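Local coordinates for peptidoglycan-N-acetylmuramic acid deacetylase PdaC (Bacillus subtilis subsp. subtilis str. 168, PDB 6H8N), which removes acetyl groups from N-acetylmuramic acid residues of peptidoglycan, a modification that confers lysozyme resistance, and also deacylates short chitin oligomers, at residues Arg57-Gly62 / Ser98-Thr103. The protein carries 1 engineered substitution. Numbering follows the deposited sequence.
Sequences RMLKEG and SGYRPT
One face of the Tyr100 ring carries the CD2 methyl of Leu59, 3.6 Å from the ring centroid and displaced toward the CD1-CE1 rim, a CH-pi contact. Leu59 CD2 lies 3.5 Å from Tyr100 CE1. With CG trans to the backbone N (chi1 -179°), the ring reaches toward helix 52-60, and a hydrogen bond between Tyr100 OH and Val65 N tethers its far end. Turned toward helix 22-35, the Arg57 guanidinium takes Glu61 OE2 at its edge and in its plane, a salt bridge with NE to OE2 2.9 Å and nearly straight at 169°, though NE arrives 49° out of the carboxylate plane. Asp30 OD1 pairs with Arg57 NH2, and Lys33 NZ with Glu61 OE2. The other leucine branch goes to Ser98: Leu59 CD1 rests 3.7 Å from Ser98 CB, so the forked end of Leu59 divides between Ser98 and the Tyr100 ring. This is a small surface contact within the NodB homology domain, away from the zinc site, between the C-terminal end of helix 52-60 and the loop leaving helix 80-98. Ser98 OG accepts from Tyr100 N at 3.1 Å, an ST turn, and also bonds to Ile94 O. Helix 52-60 closes with a Schellman motif, Gly62 N bonding to Leu59 O and Asn63 N to Met58 O.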
ATOM      1  N   ARG A  57      15.437  -0.654  -0.206  1.00  9.70           N
ATOM      2  CA  ARG A  57      15.301   0.583   0.549  1.00 10.91           C
ATOM      3  C   ARG A  57      13.954   0.667   1.268  1.00 10.44           C
ATOM      4  O   ARG A  57      13.886   1.037   2.448  1.00 10.88           O
ATOM      5  CB  ARG A  57      15.508   1.802  -0.349  1.00 11.01           C
ATOM      6  CG  ARG A  57      15.451   3.094   0.449  1.00 13.46           C
ATOM      7  CD  ARG A  57      15.719   4.378  -0.334  1.00 12.62           C
ATOM      8  NE  ARG A  57      15.386   5.428   0.610  1.00 12.61           N
ATOM      9  CZ  ARG A  57      14.943   6.645   0.328  1.00 12.81           C
ATOM     10  NH1 ARG A  57      14.837   7.059  -0.924  1.00 14.24           N
ATOM     11  NH2 ARG A  57      14.588   7.436   1.329  1.00 13.63           N
ATOM     12  N   MET A  58      12.862   0.339   0.578  1.00  9.67           N
ATOM     13  CA  MET A  58      11.572   0.492   1.229  1.00  9.51           C
ATOM     14  C   MET A  58      11.459  -0.431   2.435  1.00  9.26           C
ATOM     15  O   MET A  58      10.911  -0.033   3.472  1.00 10.00           O
ATOM     16  CB  MET A  58      10.413   0.325   0.248  1.00 13.95           C
ATOM     17  CG  MET A  58      10.312  -0.966  -0.435  1.00 13.00           C
ATOM     18  SD  MET A  58       8.957  -0.986  -1.683  1.00 11.96           S
ATOM     19  CE  MET A  58       9.302   0.332  -2.806  1.00 15.36           C
ATOM     20  N   LEU A  59      12.012  -1.657   2.336  1.00  9.07           N
ATOM     21  CA  LEU A  59      12.010  -2.583   3.471  1.00  8.83           C
ATOM     22  C   LEU A  59      12.930  -2.102   4.584  1.00  8.93           C
ATOM     23  O   LEU A  59      12.573  -2.176   5.764  1.00  9.51           O
ATOM     24  CB  LEU A  59      12.450  -3.970   3.012  1.00  9.33           C
ATOM     25  CG  LEU A  59      11.474  -4.744   2.137  1.00  8.63           C
ATOM     26  CD1 LEU A  59      12.189  -5.979   1.560  1.00 10.37           C
ATOM     27  CD2 LEU A  59      10.261  -5.154   2.924  1.00 11.30           C
ATOM     28  N   LYS A  60      14.118  -1.613   4.228  1.00  8.86           N
ATOM     29  CA  LYS A  60      15.063  -1.159   5.241  1.00 10.54           C
ATOM     30  C   LYS A  60      14.479  -0.022   6.057  1.00 11.06           C
ATOM     31  O   LYS A  60      14.766   0.095   7.250  1.00 11.98           O
ATOM     32  CB  LYS A  60      16.363  -0.736   4.572  1.00 12.15           C
ATOM     33  CG  LYS A  60      17.459  -0.395   5.550  1.00 16.36           C
ATOM     34  CD  LYS A  60      18.785  -0.204   4.843  1.00 22.64           C
ATOM     35  CE  LYS A  60      19.905   0.003   5.846  1.00 27.07           C
ATOM     36  NZ  LYS A  60      21.244   0.035   5.185  1.00 37.04           N
ATOM     37  N   GLU A  61      13.636   0.797   5.450  1.00 10.13           N
ATOM     38  CA  GLU A  61      13.066   1.966   6.112  1.00 10.54           C
ATOM     39  C   GLU A  61      11.737   1.673   6.795  1.00 10.92           C
ATOM     40  O   GLU A  61      11.058   2.611   7.224  1.00 12.06           O
ATOM     41  CB  GLU A  61      13.000   3.141   5.127  1.00 10.18           C
ATOM     42  CG  GLU A  61      14.422   3.550   4.701  1.00 12.20           C
ATOM     43  CD  GLU A  61      14.546   4.777   3.814  1.00 14.63           C
ATOM     44  OE1 GLU A  61      13.526   5.397   3.463  1.00 14.70           O
ATOM     45  OE2 GLU A  61      15.704   5.138   3.459  1.00 15.22           O
ATOM     46  N   GLY A  62      11.384   0.401   6.970  1.00  9.97           N
ATOM     47  CA  GLY A  62      10.268   0.038   7.801  1.00 10.33           C
ATOM     48  C   GLY A  62       8.927  -0.017   7.111  1.00  9.64           C
ATOM     49  O   GLY A  62       7.910  -0.160   7.786  1.00 12.23           O
ATOM     50  N   SER A  98      15.333 -10.122  -1.660  1.00 10.01           N
ATOM     51  CA  SER A  98      15.229  -9.620  -0.294  1.00  9.05           C
ATOM     52  C   SER A  98      14.987 -10.683   0.764  1.00  9.23           C
ATOM     53  O   SER A  98      15.108 -10.366   1.952  1.00  9.66           O
ATOM     54  CB  SER A  98      14.087  -8.592  -0.203  1.00 10.33           C
ATOM     55  OG  SER A  98      12.819  -9.221  -0.267  1.00 10.08           O
ATOM     56  N   GLY A  99      14.593 -11.897   0.395  1.00  9.40           N
ATOM     57  CA  GLY A  99      14.210 -12.880   1.392  1.00 10.13           C
ATOM     58  C   GLY A  99      12.899 -12.602   2.086  1.00 10.61           C
ATOM     59  O   GLY A  99      12.571 -13.292   3.059  1.00 11.27           O
ATOM     60  N   TYR A 100      12.145 -11.602   1.628  1.00 10.65           N
ATOM     61  CA  TYR A 100      10.848 -11.246   2.206  1.00 10.00           C
ATOM     62  C   TYR A 100       9.732 -11.912   1.415  1.00  9.69           C
ATOM     63  O   TYR A 100       9.792 -11.982   0.185  1.00 11.35           O
ATOM     64  CB  TYR A 100      10.718  -9.730   2.122  1.00 11.53           C
ATOM     65  CG  TYR A 100       9.482  -9.020   2.672  1.00 13.01           C
ATOM     66  CD1 TYR A 100       9.520  -8.420   3.936  1.00 17.25           C
ATOM     67  CD2 TYR A 100       8.369  -8.787   1.873  1.00 11.51           C
ATOM     68  CE1 TYR A 100       8.438  -7.686   4.423  1.00 17.48           C
ATOM     69  CE2 TYR A 100       7.253  -8.108   2.365  1.00 10.90           C
ATOM     70  CZ  TYR A 100       7.315  -7.504   3.629  1.00 14.44           C
ATOM     71  OH  TYR A 100       6.250  -6.726   4.128  1.00 15.87           O
ATOM     72  N   ARG A 101       8.733 -12.410   2.131  1.00 11.89           N
ATOM     73  CA  ARG A 101       7.542 -13.015   1.553  1.00 12.66           C
ATOM     74  C   ARG A 101       6.328 -12.141   1.855  1.00 11.58           C
ATOM     75  O   ARG A 101       5.812 -12.163   2.980  1.00 12.34           O
ATOM     76  CB  ARG A 101       7.327 -14.426   2.110  1.00 13.86           C
ATOM     77  CG  ARG A 101       6.075 -15.072   1.519  1.00 18.25           C
ATOM     78  CD  ARG A 101       5.960 -16.564   1.857  1.00 29.81           C
ATOM     79  NE  ARG A 101       5.798 -16.804   3.285  1.00 38.99           N
ATOM     80  CZ  ARG A 101       5.495 -17.988   3.817  1.00 42.92           C
ATOM     81  NH1 ARG A 101       5.371 -18.107   5.132  1.00 44.78           N
ATOM     82  NH2 ARG A 101       5.312 -19.052   3.038  1.00 39.83           N
ATOM     83  N   PRO A 102       5.813 -11.382   0.892  1.00 10.92           N
ATOM     84  CA  PRO A 102       4.595 -10.600   1.152  1.00 11.45           C
ATOM     85  C   PRO A 102       3.448 -11.497   1.574  1.00 10.72           C
ATOM     86  O   PRO A 102       3.311 -12.624   1.103  1.00 11.35           O
ATOM     87  CB  PRO A 102       4.296  -9.948  -0.199  1.00 10.36           C
ATOM     88  CG  PRO A 102       5.652  -9.845  -0.861  1.00 10.22           C
ATOM     89  CD  PRO A 102       6.362 -11.125  -0.440  1.00 10.90           C
ATOM     90  N   THR A 103       2.612 -10.957   2.460  1.00 11.27           N
ATOM     91  CA  THR A 103       1.358 -11.595   2.826  1.00 12.74           C
ATOM     92  C   THR A 103       0.148 -10.901   2.230  1.00 12.09           C
ATOM     93  O   THR A 103      -0.933 -11.502   2.196  1.00 13.52           O
ATOM     94  CB  THR A 103       1.196 -11.630   4.350  1.00 15.54           C
ATOM     95  OG1 THR A 103       1.195 -10.305   4.839  1.00 17.11           O
ATOM     96  CG2 THR A 103       2.340 -12.396   5.005  1.00 21.96           C
TER